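Local coordinates for protein putative protease (Parabacteroides distasonis ATCC 8503, PDB 3KD4) that is of unknown function but, as a putative exported protease containing DUF3857 and DUF3858 regions, probably acts as a hydrolase, at residues S28-L33 / T111-Y116; T70-P75 / V102-E107; G242-K247 / A332-K337; F236-S241 / V248-D253; K212-T217 / C320-I325. One frame throughout, in Å; residues are numbered along the deposited sequence.

Interaction 1: residues S28-L33 / T111-Y116; sequences SMELTL and TIYLDY. With PO4 (phosphate ion), chain C.
Glu30 and Tyr113 share a first-torsion setting: each turns CG to the far side from its own carbonyl carbon (chi1 -61° and -78°). This brings the Glu30 stem over the phenol ring. Glu30 CG lies 3.9 Å from the centre of the Tyr113 ring, a CH-pi contact over one face and offset toward the rim. Beyond CG the glutamate chain is extended, and its carboxylate is turned 35° from the ring plane. Both residues then end at a phosphate ion, probably taken from the crystallisation liquor. Tyr113 OH donates to phosphate O2 at 2.6 Å, near the plane of the ring. Glu30 OE1 lies 2.6 Å from phosphate O3, close enough that one of the two acid groups probably carries a proton. Tyr63 stacks with Tyr113. On the same face of the sheet, the hydroxyls Thr32 OG1 and Thr111 OG1 are 2.7 Å apart.

The opposite face is apolar. Ile112 CD1 sits 4.0 Å from Leu33 CD1 and 4.2 Å from Leu31 CD2. Leu31 and Ile112 lie alongside each other in the same direction. The backbones are joined by paired N-H...O bonds between Met29 and Leu114 and between Leu31 and Ile112; Ile112 N to Leu31 O is 2.7 Å. This is the regular ladder of two neighbouring antiparallel strands, within the large mixed sheet of the DUF3857 region.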
# COMPACT_ATOMS: atom_id res chain seq x y z
N SER A 28 10.35 -14.64 -18.05
CA SER A 28 10.86 -16.00 -17.79
C SER A 28 11.57 -16.06 -16.49
O SER A 28 12.16 -15.05 -16.01
CB SER A 28 11.78 -16.58 -18.88
OG SER A 28 12.90 -15.78 -18.98
N MSE A 29 11.52 -17.23 -15.89
CA MSE A 29 12.14 -17.44 -14.61
C MSE A 29 12.62 -18.87 -14.44
O MSE A 29 12.14 -19.78 -15.11
CB MSE A 29 11.24 -16.99 -13.45
CG MSE A 29 9.93 -17.73 -13.28
SE MSE A 29 10.19 -19.48 -12.45
CE MSE A 29 8.44 -19.71 -11.59
N GLU A 30 13.61 -19.00 -13.57
CA GLU A 30 14.13 -20.25 -13.06
C GLU A 30 14.13 -20.08 -11.54
O GLU A 30 14.77 -19.13 -10.99
CB GLU A 30 15.52 -20.48 -13.58
CG GLU A 30 15.55 -20.57 -15.07
CD GLU A 30 16.95 -20.82 -15.64
OE1 GLU A 30 17.90 -21.13 -14.88
OE2 GLU A 30 17.06 -20.68 -16.86
N LEU A 31 13.44 -20.99 -10.86
CA LEU A 31 13.28 -20.93 -9.42
C LEU A 31 13.58 -22.28 -8.81
O LEU A 31 12.85 -23.25 -9.05
CB LEU A 31 11.85 -20.48 -9.07
CG LEU A 31 11.39 -20.52 -7.59
CD1 LEU A 31 12.25 -19.63 -6.70
CD2 LEU A 31 9.93 -20.10 -7.52
N THR A 32 14.64 -22.35 -8.02
CA THR A 32 14.97 -23.57 -7.32
C THR A 32 14.41 -23.56 -5.89
O THR A 32 14.56 -22.58 -5.17
CB THR A 32 16.50 -23.76 -7.28
OG1 THR A 32 17.02 -23.69 -8.61
CG2 THR A 32 16.85 -25.10 -6.63
N LEU A 33 13.75 -24.66 -5.52
CA LEU A 33 13.14 -24.86 -4.20
C LEU A 33 13.95 -25.88 -3.43
O LEU A 33 14.17 -26.97 -3.91
CB LEU A 33 11.71 -25.32 -4.38
CG LEU A 33 10.78 -24.37 -5.18
CD1 LEU A 33 9.32 -24.80 -5.03
CD2 LEU A 33 10.92 -22.90 -4.78
N THR A 111 14.15 -27.30 -9.99
CA THR A 111 14.06 -25.95 -10.52
C THR A 111 12.89 -25.80 -11.45
O THR A 111 12.74 -26.55 -12.42
CB THR A 111 15.32 -25.55 -11.29
OG1 THR A 111 16.43 -25.64 -10.40
CG2 THR A 111 15.21 -24.12 -11.86
N ILE A 112 12.04 -24.84 -11.13
CA ILE A 112 10.87 -24.50 -11.94
C ILE A 112 11.30 -23.58 -13.06
O ILE A 112 11.91 -22.55 -12.79
CB ILE A 112 9.81 -23.73 -11.10
CG1 ILE A 112 9.24 -24.63 -10.00
CG2 ILE A 112 8.70 -23.13 -11.99
CD1 ILE A 112 8.52 -23.83 -8.81
N TYR A 113 10.90 -23.91 -14.29
CA TYR A 113 11.11 -23.04 -15.46
C TYR A 113 9.76 -22.60 -15.99
O TYR A 113 8.90 -23.44 -16.29
CB TYR A 113 11.81 -23.82 -16.57
CG TYR A 113 13.27 -24.02 -16.38
CD1 TYR A 113 13.75 -24.89 -15.42
CD2 TYR A 113 14.19 -23.36 -17.20
CE1 TYR A 113 15.11 -25.09 -15.24
CE2 TYR A 113 15.59 -23.56 -17.03
CZ TYR A 113 16.02 -24.44 -16.04
OH TYR A 113 17.37 -24.66 -15.83
N LEU A 114 9.57 -21.31 -16.11
CA LEU A 114 8.35 -20.77 -16.70
C LEU A 114 8.68 -19.55 -17.54
O LEU A 114 9.28 -18.59 -17.05
CB LEU A 114 7.35 -20.36 -15.60
CG LEU A 114 6.00 -19.77 -16.03
CD1 LEU A 114 5.20 -20.79 -16.90
CD2 LEU A 114 5.16 -19.28 -14.79
N ASP A 115 8.17 -19.54 -18.75
CA ASP A 115 8.43 -18.50 -19.74
C ASP A 115 7.11 -18.23 -20.44
O ASP A 115 6.53 -19.16 -21.03
CB ASP A 115 9.49 -19.00 -20.71
CG ASP A 115 9.90 -17.96 -21.76
OD1 ASP A 115 9.30 -16.86 -21.80
OD2 ASP A 115 10.79 -18.26 -22.58
N TYR A 116 6.58 -17.02 -20.28
CA TYR A 116 5.30 -16.66 -20.90
C TYR A 116 5.30 -15.24 -21.40
O TYR A 116 6.10 -14.40 -20.93
CB TYR A 116 4.12 -16.86 -19.94
CG TYR A 116 4.07 -15.89 -18.80
CD1 TYR A 116 4.71 -16.15 -17.60
CD2 TYR A 116 3.38 -14.68 -18.93
CE1 TYR A 116 4.67 -15.24 -16.54
CE2 TYR A 116 3.32 -13.77 -17.88
CZ TYR A 116 3.98 -14.05 -16.69
OH TYR A 116 3.90 -13.13 -15.67
P PO4 C . 19.91 -22.48 -17.47
O1 PO4 C . 21.29 -22.71 -18.02
O2 PO4 C . 19.02 -23.73 -17.56
O3 PO4 C . 20.07 -22.04 -16.02
O4 PO4 C . 19.32 -21.27 -18.17

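Interaction 2: residues T70-P75 / V102-E107; sequences TIVKTP and VHTGLE
Val72 and Pro75 both come up against Thr104. Val72 CG1 is 3.7 Å from Thr104 OG1, and the two side chains cross at a slant. Pro75 CD, a ring carbon, meets Thr104 CG2 at 3.8 Å. Val72 CG1 also rests 4.0 Å from Gly105 CA. Gly105 has a positive phi of 69°, and with no side chain its CA can lie close under the valine. Further along, the methyl Thr74 CG2 faces Val102 O at 3.6 Å.

A single water fills the polar part of the contact. It accepts from Thr104 N at 3.0 Å and is hydrogen-bonded to Thr74 OG1 at 2.8 Å. It gives a weak bond to Val72 O. The water therefore bridges two backbones that make few direct contacts. Strand 71-73 is one of the two edge strands, within the chain, of the eight-stranded mixed sheet. It pairs antiparallel with strand 55-65, while 102-107 is a loop lying against it between strands 97-102 and 111-120.

The second shell belongs mostly to strand 55-65 and the loop after it. Ser62 OG bonds to Thr74 OG1, so this hydroxyl has a protein partner as well as the water. On the loop side, Thr104 O is bonded to Thr64 OG1 and Gly105 O to Gln66 NE2. Backbone bonds of Val72 with Thr64 and of Thr74 with Ser62 set the position of the strand.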
# COMPACT_ATOMS: atom_id res chain seq x y z
N THR A 70 16.12 -34.91 -14.79
CA THR A 70 14.77 -35.27 -15.28
C THR A 70 13.96 -34.02 -15.53
O THR A 70 13.96 -33.10 -14.72
CB THR A 70 14.01 -36.13 -14.26
OG1 THR A 70 14.80 -37.28 -13.97
CG2 THR A 70 12.64 -36.55 -14.79
N ILE A 71 13.28 -33.98 -16.66
CA ILE A 71 12.44 -32.84 -17.02
C ILE A 71 10.98 -33.28 -16.92
O ILE A 71 10.57 -34.27 -17.56
CB ILE A 71 12.72 -32.32 -18.45
CG1 ILE A 71 14.19 -31.87 -18.59
CG2 ILE A 71 11.66 -31.21 -18.85
CD1 ILE A 71 14.58 -30.58 -17.85
N VAL A 72 10.20 -32.56 -16.12
CA VAL A 72 8.79 -32.85 -15.94
C VAL A 72 7.99 -31.67 -16.48
O VAL A 72 7.90 -30.58 -15.86
CB VAL A 72 8.44 -33.13 -14.45
CG1 VAL A 72 6.96 -33.56 -14.30
CG2 VAL A 72 9.37 -34.19 -13.84
N LYS A 73 7.42 -31.88 -17.67
CA LYS A 73 6.66 -30.86 -18.37
C LYS A 73 5.30 -30.68 -17.68
O LYS A 73 4.66 -31.63 -17.35
CB LYS A 73 6.47 -31.30 -19.84
CG LYS A 73 5.65 -30.35 -20.72
CD LYS A 73 5.57 -30.90 -22.16
CE LYS A 73 5.00 -29.94 -23.17
NZ LYS A 73 5.23 -30.45 -24.63
N THR A 74 4.87 -29.46 -17.47
CA THR A 74 3.60 -29.19 -16.86
C THR A 74 2.47 -29.72 -17.74
O THR A 74 2.37 -29.32 -18.91
CB THR A 74 3.42 -27.68 -16.60
OG1 THR A 74 4.60 -27.18 -15.97
CG2 THR A 74 2.20 -27.39 -15.69
N PRO A 75 1.63 -30.64 -17.20
CA PRO A 75 0.55 -31.19 -18.03
C PRO A 75 -0.56 -30.17 -18.17
O PRO A 75 -0.64 -29.23 -17.37
CB PRO A 75 0.08 -32.42 -17.23
CG PRO A 75 0.27 -32.02 -15.80
CD PRO A 75 1.59 -31.17 -15.83
N VAL A 102 0.14 -24.92 -11.84
CA VAL A 102 0.54 -25.78 -10.71
C VAL A 102 1.81 -26.51 -11.12
O VAL A 102 1.82 -27.29 -12.07
CB VAL A 102 -0.55 -26.79 -10.32
CG1 VAL A 102 -0.03 -27.79 -9.23
CG2 VAL A 102 -1.83 -26.06 -9.85
N HIS A 103 2.90 -26.21 -10.43
CA HIS A 103 4.18 -26.78 -10.80
C HIS A 103 4.26 -28.22 -10.35
O HIS A 103 4.08 -28.51 -9.15
CB HIS A 103 5.29 -25.95 -10.19
CG HIS A 103 5.27 -24.55 -10.71
ND1 HIS A 103 5.28 -24.29 -12.05
CD2 HIS A 103 5.17 -23.35 -10.08
CE1 HIS A 103 5.24 -22.98 -12.23
NE2 HIS A 103 5.15 -22.40 -11.05
N THR A 104 4.50 -29.11 -11.29
CA THR A 104 4.50 -30.53 -10.99
C THR A 104 5.93 -31.03 -11.03
O THR A 104 6.86 -30.33 -11.48
CB THR A 104 3.62 -31.34 -11.98
OG1 THR A 104 4.23 -31.30 -13.27
CG2 THR A 104 2.17 -30.80 -12.06
N GLY A 105 6.11 -32.23 -10.51
CA GLY A 105 7.41 -32.86 -10.41
C GLY A 105 8.37 -32.22 -9.43
O GLY A 105 9.58 -32.45 -9.52
N LEU A 106 7.86 -31.40 -8.52
CA LEU A 106 8.72 -30.77 -7.53
C LEU A 106 9.34 -31.85 -6.60
O LEU A 106 8.69 -32.81 -6.22
CB LEU A 106 7.99 -29.71 -6.72
CG LEU A 106 7.60 -28.45 -7.50
CD1 LEU A 106 6.91 -27.46 -6.55
CD2 LEU A 106 8.81 -27.81 -8.14
N GLU A 107 10.63 -31.66 -6.31
CA GLU A 107 11.40 -32.47 -5.36
C GLU A 107 12.43 -31.53 -4.80
O GLU A 107 12.77 -30.54 -5.44
CB GLU A 107 12.21 -33.52 -6.09
CG GLU A 107 11.44 -34.54 -6.73
CD GLU A 107 12.32 -35.61 -7.32
OE1 GLU A 107 13.51 -35.31 -7.63
OE2 GLU A 107 11.76 -36.70 -7.50
O HOH W 1 5.52 -28.99 -14.11

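Interaction 3: residues G242-K247 / A332-K337; sequences GNEQEK and ATVDGK
Glu244 and Asp335 reach past one another, each toward the other's backbone, with their carboxylate planes 32° apart. Glu244 extends from the first turn of helix 244-258 to the backbone of the turn after strand 327-334. There its OE1 accepts from Asp335 N at 2.7 Å, in a fairly straight bond (166° at the hydrogen). The N-H comes from above the carboxylate plane, 41° out of it. Asp335 reaches back the other way, toward the start of the helix. Two waters complete this return path. One accepts from Glu244 N and donates to Asp335 OD1 at 2.8 Å; the other accepts from Gln245 N and donates to Asp335 OD2 at 2.6 Å.

Gln245 lies across Val334, with Gln245 OE1 3.7 Å from Val334 CG1. That amide oxygen has its polar partner in Gln339 NE2. Asn243 is the N-cap: its OD1 takes Glu246 N at 2.8 Å, almost end-on to the carbonyl. Val334 to Lys337 form a type I' turn, the tight connection of the hairpin between strands 327-334 and 337-341.

Glu244 OE1 and Asp335 OD1 are only 3.3 Å apart, and both are acceptors. One direct N-H bond to Glu244, two water-mediated ones to Asp335 and the positive end of the helix dipole probably offset the repulsion between these two acids.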
# COMPACT_ATOMS: atom_id res chain seq x y z
N GLY A 242 -26.24 25.11 4.27
CA GLY A 242 -25.64 26.38 4.56
C GLY A 242 -24.23 26.33 4.01
O GLY A 242 -23.99 26.66 2.84
N ASN A 243 -23.30 25.83 4.81
CA ASN A 243 -21.91 26.07 4.52
C ASN A 243 -21.26 25.04 3.58
O ASN A 243 -21.78 23.94 3.35
CB ASN A 243 -21.13 26.23 5.83
CG ASN A 243 -21.19 25.01 6.70
OD1 ASN A 243 -20.93 23.90 6.25
ND2 ASN A 243 -21.52 25.21 7.96
N GLU A 244 -20.12 25.44 3.05
CA GLU A 244 -19.39 24.58 2.12
C GLU A 244 -18.95 23.26 2.73
O GLU A 244 -18.95 22.25 2.06
CB GLU A 244 -18.20 25.34 1.57
CG GLU A 244 -18.63 26.40 0.61
CD GLU A 244 -17.45 27.08 -0.06
OE1 GLU A 244 -16.30 26.60 0.08
OE2 GLU A 244 -17.70 28.10 -0.74
N GLN A 245 -18.62 23.27 4.02
CA GLN A 245 -18.18 22.06 4.66
C GLN A 245 -19.31 21.01 4.68
O GLN A 245 -19.07 19.81 4.50
CB GLN A 245 -17.66 22.32 6.06
CG GLN A 245 -17.08 21.07 6.74
CD GLN A 245 -15.86 20.53 6.01
OE1 GLN A 245 -14.89 21.24 5.85
NE2 GLN A 245 -15.92 19.28 5.55
N GLU A 246 -20.54 21.49 4.90
CA GLU A 246 -21.68 20.59 4.98
C GLU A 246 -21.84 19.92 3.62
O GLU A 246 -22.11 18.74 3.54
CB GLU A 246 -22.96 21.37 5.36
CG GLU A 246 -24.18 20.47 5.44
CD GLU A 246 -25.46 21.20 5.82
OE1 GLU A 246 -25.39 22.29 6.44
OE2 GLU A 246 -26.54 20.66 5.49
N LYS A 247 -21.66 20.68 2.55
CA LYS A 247 -21.77 20.14 1.21
C LYS A 247 -20.76 19.03 0.95
O LYS A 247 -21.11 17.98 0.38
CB LYS A 247 -21.60 21.22 0.17
CG LYS A 247 -22.66 22.29 0.18
CD LYS A 247 -22.36 23.22 -0.95
CE LYS A 247 -23.41 24.28 -1.15
NZ LYS A 247 -23.01 25.05 -2.37
N ALA A 332 -10.30 19.10 -2.04
CA ALA A 332 -11.50 19.96 -2.05
C ALA A 332 -11.17 21.29 -1.39
O ALA A 332 -10.65 21.33 -0.28
CB ALA A 332 -12.66 19.30 -1.34
N THR A 333 -11.48 22.39 -2.07
CA THR A 333 -11.22 23.71 -1.51
C THR A 333 -12.49 24.22 -0.84
O THR A 333 -13.48 24.44 -1.52
CB THR A 333 -10.79 24.69 -2.58
OG1 THR A 333 -9.68 24.12 -3.27
CG2 THR A 333 -10.39 26.05 -1.97
N VAL A 334 -12.45 24.35 0.48
CA VAL A 334 -13.62 24.68 1.29
C VAL A 334 -13.34 26.04 1.96
O VAL A 334 -12.43 26.14 2.80
CB VAL A 334 -13.86 23.58 2.34
CG1 VAL A 334 -14.94 23.99 3.35
CG2 VAL A 334 -14.18 22.22 1.63
N ASP A 335 -14.08 27.08 1.56
CA ASP A 335 -13.82 28.44 2.09
C ASP A 335 -12.32 28.80 1.97
O ASP A 335 -11.69 29.23 2.93
CB ASP A 335 -14.28 28.56 3.54
CG ASP A 335 -15.69 28.09 3.76
OD1 ASP A 335 -16.57 28.37 2.90
OD2 ASP A 335 -15.93 27.44 4.81
N GLY A 336 -11.74 28.57 0.81
CA GLY A 336 -10.36 29.01 0.56
C GLY A 336 -9.27 28.14 1.18
O GLY A 336 -8.08 28.49 1.09
N LYS A 337 -9.65 27.02 1.80
CA LYS A 337 -8.69 26.10 2.45
C LYS A 337 -8.90 24.67 1.96
O LYS A 337 -10.02 24.12 2.03
CB LYS A 337 -8.86 26.10 3.97
CG LYS A 337 -8.89 27.52 4.61
CD LYS A 337 -8.86 27.44 6.14
CE LYS A 337 -9.35 28.73 6.80
NZ LYS A 337 -9.09 28.72 8.30
O HOH W 2 -19.23 28.13 3.77
O HOH W 3 -17.83 25.81 5.48

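Interaction 4: residues F236-S241 / V248-D253; sequences FLTDKS and VNIIRD
Apolar contacts carry this meeting of Leu237 and Thr238 with Ile250 and Ile251. Leu237 CB lies 4.0 Å from Ile250 CG2. The same methyl also sits against the backbone, 3.7 Å from Leu237 O. Thr238 CG2 touches Ile251 CD1 at 3.8 Å, the threonine lying across the isoleucine. The threonine torsion explains which branch does the touching. OG1 lies between the backbone N and the carbonyl carbon (chi1 59°), from where it bonds to Ala234 O one turn back. The methyl is then the branch presented to the isoleucines. Leu237 CD1 and Ile251 CD1 close the row at 4.3 Å.

The segments belong to a helix-loop-helix unit made by helices 228-238 and 244-258. Helix 287-300 covers the same apolar patch, with Met297 against both Leu237 and Ile251.

The hydrogen bonds are local to each side of the contact. In the loop, Ser241 OG donates to Thr238 O at 2.6 Å, from above the carbonyl plane. This ties the loop residue back to Thr238. Away from the contact, on another side of helix 244-258, Arg252 NH1 donates to Asn249 OD1 at 2.8 Å, with the oxygen lying in the guanidinium plane.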
# COMPACT_ATOMS: atom_id res chain seq x y z
N PHE A 236 -28.76 18.57 -6.29
CA PHE A 236 -29.95 18.28 -5.50
C PHE A 236 -29.60 17.95 -4.06
O PHE A 236 -30.29 18.39 -3.15
CB PHE A 236 -30.75 17.11 -6.09
CG PHE A 236 -31.38 17.39 -7.42
CD1 PHE A 236 -31.56 18.68 -7.88
CD2 PHE A 236 -31.84 16.35 -8.20
CE1 PHE A 236 -32.18 18.92 -9.12
CE2 PHE A 236 -32.46 16.59 -9.42
CZ PHE A 236 -32.63 17.85 -9.87
N LEU A 237 -28.54 17.18 -3.85
CA LEU A 237 -28.17 16.73 -2.52
C LEU A 237 -27.71 17.86 -1.63
O LEU A 237 -27.80 17.75 -0.41
CB LEU A 237 -27.04 15.69 -2.57
CG LEU A 237 -27.46 14.27 -2.88
CD1 LEU A 237 -26.24 13.44 -3.31
CD2 LEU A 237 -28.22 13.65 -1.69
N THR A 238 -27.17 18.92 -2.22
CA THR A 238 -26.52 19.96 -1.44
C THR A 238 -27.22 21.32 -1.58
O THR A 238 -26.70 22.32 -1.10
CB THR A 238 -25.04 20.11 -1.86
OG1 THR A 238 -24.97 20.43 -3.25
CG2 THR A 238 -24.27 18.84 -1.61
N ASP A 239 -28.37 21.35 -2.25
CA ASP A 239 -29.06 22.62 -2.47
C ASP A 239 -29.54 23.29 -1.17
O ASP A 239 -29.49 24.51 -1.09
CB ASP A 239 -30.20 22.49 -3.50
CG ASP A 239 -31.38 21.69 -3.00
OD1 ASP A 239 -31.60 21.60 -1.78
OD2 ASP A 239 -32.12 21.16 -3.86
N LYS A 240 -29.94 22.53 -0.16
CA LYS A 240 -30.38 23.12 1.11
C LYS A 240 -29.21 23.71 1.91
O LYS A 240 -29.35 24.79 2.49
CB LYS A 240 -31.11 22.07 1.95
N SER A 241 -28.05 23.03 1.90
CA SER A 241 -26.96 23.29 2.87
C SER A 241 -26.51 24.74 3.02
O SER A 241 -26.42 25.50 2.03
CB SER A 241 -25.73 22.43 2.59
OG SER A 241 -25.60 22.14 1.21
N VAL A 248 -19.51 19.24 1.36
CA VAL A 248 -18.48 18.21 1.22
C VAL A 248 -18.92 16.96 2.01
O VAL A 248 -18.86 15.83 1.51
CB VAL A 248 -17.06 18.69 1.69
CG1 VAL A 248 -16.05 17.51 1.73
CG2 VAL A 248 -16.55 19.86 0.82
N ASN A 249 -19.38 17.17 3.23
CA ASN A 249 -19.78 16.03 4.07
C ASN A 249 -20.91 15.22 3.47
O ASN A 249 -20.88 14.00 3.49
CB ASN A 249 -20.19 16.50 5.45
CG ASN A 249 -19.07 17.23 6.18
OD1 ASN A 249 -17.88 17.09 5.84
ND2 ASN A 249 -19.44 18.00 7.20
N ILE A 250 -21.90 15.91 2.92
CA ILE A 250 -23.03 15.25 2.29
C ILE A 250 -22.55 14.37 1.12
O ILE A 250 -22.89 13.18 1.04
CB ILE A 250 -24.09 16.28 1.83
CG1 ILE A 250 -24.81 16.89 3.05
CG2 ILE A 250 -25.11 15.63 0.88
CD1 ILE A 250 -25.70 18.13 2.75
N ILE A 251 -21.70 14.93 0.27
CA ILE A 251 -21.24 14.22 -0.92
C ILE A 251 -20.34 13.03 -0.52
O ILE A 251 -20.58 11.89 -0.93
CB ILE A 251 -20.51 15.16 -1.91
CG1 ILE A 251 -21.45 16.28 -2.40
CG2 ILE A 251 -19.91 14.35 -3.10
CD1 ILE A 251 -22.66 15.82 -3.18
N ARG A 252 -19.33 13.30 0.29
CA ARG A 252 -18.43 12.26 0.79
C ARG A 252 -19.20 11.12 1.46
O ARG A 252 -18.94 9.96 1.20
CB ARG A 252 -17.45 12.87 1.78
CG ARG A 252 -16.28 11.99 2.15
CD ARG A 252 -15.50 12.57 3.34
NE ARG A 252 -16.39 12.68 4.47
CZ ARG A 252 -16.82 13.81 5.04
NH1 ARG A 252 -16.36 15.01 4.64
NH2 ARG A 252 -17.70 13.74 6.05
N ASP A 253 -20.12 11.45 2.35
CA ASP A 253 -20.87 10.43 3.08
C ASP A 253 -21.78 9.66 2.15
O ASP A 253 -21.90 8.45 2.29
CB ASP A 253 -21.70 11.05 4.20
CG ASP A 253 -20.83 11.58 5.34
OD1 ASP A 253 -19.64 11.20 5.41
OD2 ASP A 253 -21.32 12.39 6.15

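Interaction 5: residues K212-T217 / C320-I325; sequences KAALAT and CGLAAI
Leu322 projects from the loop between strands 305-312 and 327-334 against Ala214 and Leu215 of helix 211-222. The contact joins this helix to a loop linking two strands of the five-stranded antiparallel sheet in the middle part of the chain. This region is probably transglutaminase-like, as in related DUF3857 proteins.

The main bump is the methyl Leu322 CD2. It settles in a shallow dip on the helix surface, made where the short Ala214 side chain lies beside the longer Leu215. The floor of the dip is partly backbone: Leu322 CD2 is 3.7 Å from Ala214 O and 4.1 Å from Ala214 CB. Its wall is Leu215 CD2, at 3.9 Å.

The fit also works the other way. Leu215 CD2 is itself a bump, and it rests over the junction of two touching loop methyls, Leu322 CD2 and Ile325 CD1. The first torsions (chi1 -64° for Leu215, -57° for Leu322) swing each CD2 toward the other segment, and the two side chains cross at a slant. Gly321 presents a bare backbone to the alanine, with Gly321 CA 4.1 Å from Ala214 CB.

A type I turn from Leu322 to Ile325 brings the two loop methyls together. Asp129 holds the start of that turn, taking Leu322 N and Ala323 N on its two carboxylate oxygens. Tyr311 flanks Leu215 and Ile325. Within the turn, Ile325 N donates to Leu322 O at 3.0 Å.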
# COMPACT_ATOMS: atom_id res chain seq x y z
N LYS A 212 3.69 14.74 -16.49
CA LYS A 212 2.56 15.65 -16.56
C LYS A 212 1.58 15.24 -17.67
O LYS A 212 0.36 15.30 -17.47
CB LYS A 212 3.09 17.07 -16.79
CG LYS A 212 2.09 18.14 -17.09
CD LYS A 212 2.73 19.56 -17.08
CE LYS A 212 2.93 20.09 -15.65
NZ LYS A 212 3.62 21.44 -15.61
N ALA A 213 2.11 14.90 -18.85
CA ALA A 213 1.29 14.44 -19.97
C ALA A 213 0.55 13.13 -19.64
O ALA A 213 -0.60 12.96 -20.01
CB ALA A 213 2.12 14.27 -21.28
N ALA A 214 1.20 12.23 -18.93
CA ALA A 214 0.57 11.01 -18.45
C ALA A 214 -0.67 11.35 -17.60
O ALA A 214 -1.78 10.81 -17.81
CB ALA A 214 1.56 10.14 -17.68
N LEU A 215 -0.49 12.25 -16.64
CA LEU A 215 -1.60 12.69 -15.77
C LEU A 215 -2.70 13.42 -16.55
O LEU A 215 -3.89 13.20 -16.30
CB LEU A 215 -1.04 13.57 -14.63
CG LEU A 215 -0.09 12.84 -13.66
CD1 LEU A 215 0.59 13.80 -12.66
CD2 LEU A 215 -0.82 11.69 -12.92
N ALA A 216 -2.31 14.23 -17.52
CA ALA A 216 -3.29 14.98 -18.37
C ALA A 216 -4.07 14.01 -19.23
O ALA A 216 -5.28 14.15 -19.41
CB ALA A 216 -2.60 16.07 -19.27
N THR A 217 -3.39 13.00 -19.75
CA THR A 217 -4.11 11.96 -20.46
C THR A 217 -5.14 11.24 -19.58
O THR A 217 -6.27 11.01 -20.00
CB THR A 217 -3.15 10.97 -21.10
OG1 THR A 217 -2.44 11.70 -22.14
CG2 THR A 217 -3.94 9.79 -21.70
N CYS A 320 8.07 9.28 -14.82
CA CYS A 320 7.26 8.09 -14.73
C CYS A 320 5.85 8.27 -15.27
O CYS A 320 5.43 9.38 -15.57
CB CYS A 320 7.25 7.54 -13.36
SG CYS A 320 6.46 8.61 -12.23
N GLY A 321 5.18 7.15 -15.47
CA GLY A 321 3.80 7.12 -15.96
C GLY A 321 2.84 6.86 -14.80
O GLY A 321 3.10 7.21 -13.63
N LEU A 322 1.73 6.25 -15.13
CA LEU A 322 0.68 5.98 -14.16
C LEU A 322 0.95 4.73 -13.31
O LEU A 322 0.40 4.60 -12.22
CB LEU A 322 -0.65 5.88 -14.92
CG LEU A 322 -1.07 7.09 -15.78
CD1 LEU A 322 -2.47 6.83 -16.42
CD2 LEU A 322 -1.06 8.45 -15.03
N ALA A 323 1.80 3.84 -13.80
CA ALA A 323 2.09 2.58 -13.11
C ALA A 323 2.78 2.81 -11.77
O ALA A 323 2.59 2.03 -10.87
CB ALA A 323 2.93 1.58 -14.02
N ALA A 324 3.50 3.91 -11.62
CA ALA A 324 4.14 4.26 -10.37
C ALA A 324 3.16 4.89 -9.33
O ALA A 324 3.56 5.10 -8.19
CB ALA A 324 5.30 5.22 -10.64
N ILE A 325 1.90 5.17 -9.70
CA ILE A 325 0.94 5.76 -8.75
C ILE A 325 0.56 4.69 -7.71
O ILE A 325 0.21 3.58 -8.09
CB ILE A 325 -0.30 6.30 -9.45
CG1 ILE A 325 0.09 7.45 -10.39
CG2 ILE A 325 -1.40 6.76 -8.42
CD1 ILE A 325 -1.07 7.94 -11.30

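In the fold
From the N terminus, interaction 1 closes the first loop by pairing strands 23-33 and 111-120. Interaction 2 is nested inside it, and the two touch where Ile112 meets His103 and Leu106. Both belong to the DUF3857 region. The chain then enters a second region. Interaction 5 closes a long loop from helix 211-222 to residues 320-325. Interaction 4 is nested within that loop and joins two successive helices. Interaction 3 crosses interactions 4 and 5 along the chain, linking helix 244-258 to the 327-341 hairpin. Interactions 3 and 4 share that helix and touch, about 11 Å between centres. The centres of interactions 1 and 3 are about 55 Å apart, on opposite sides of the chain's centre.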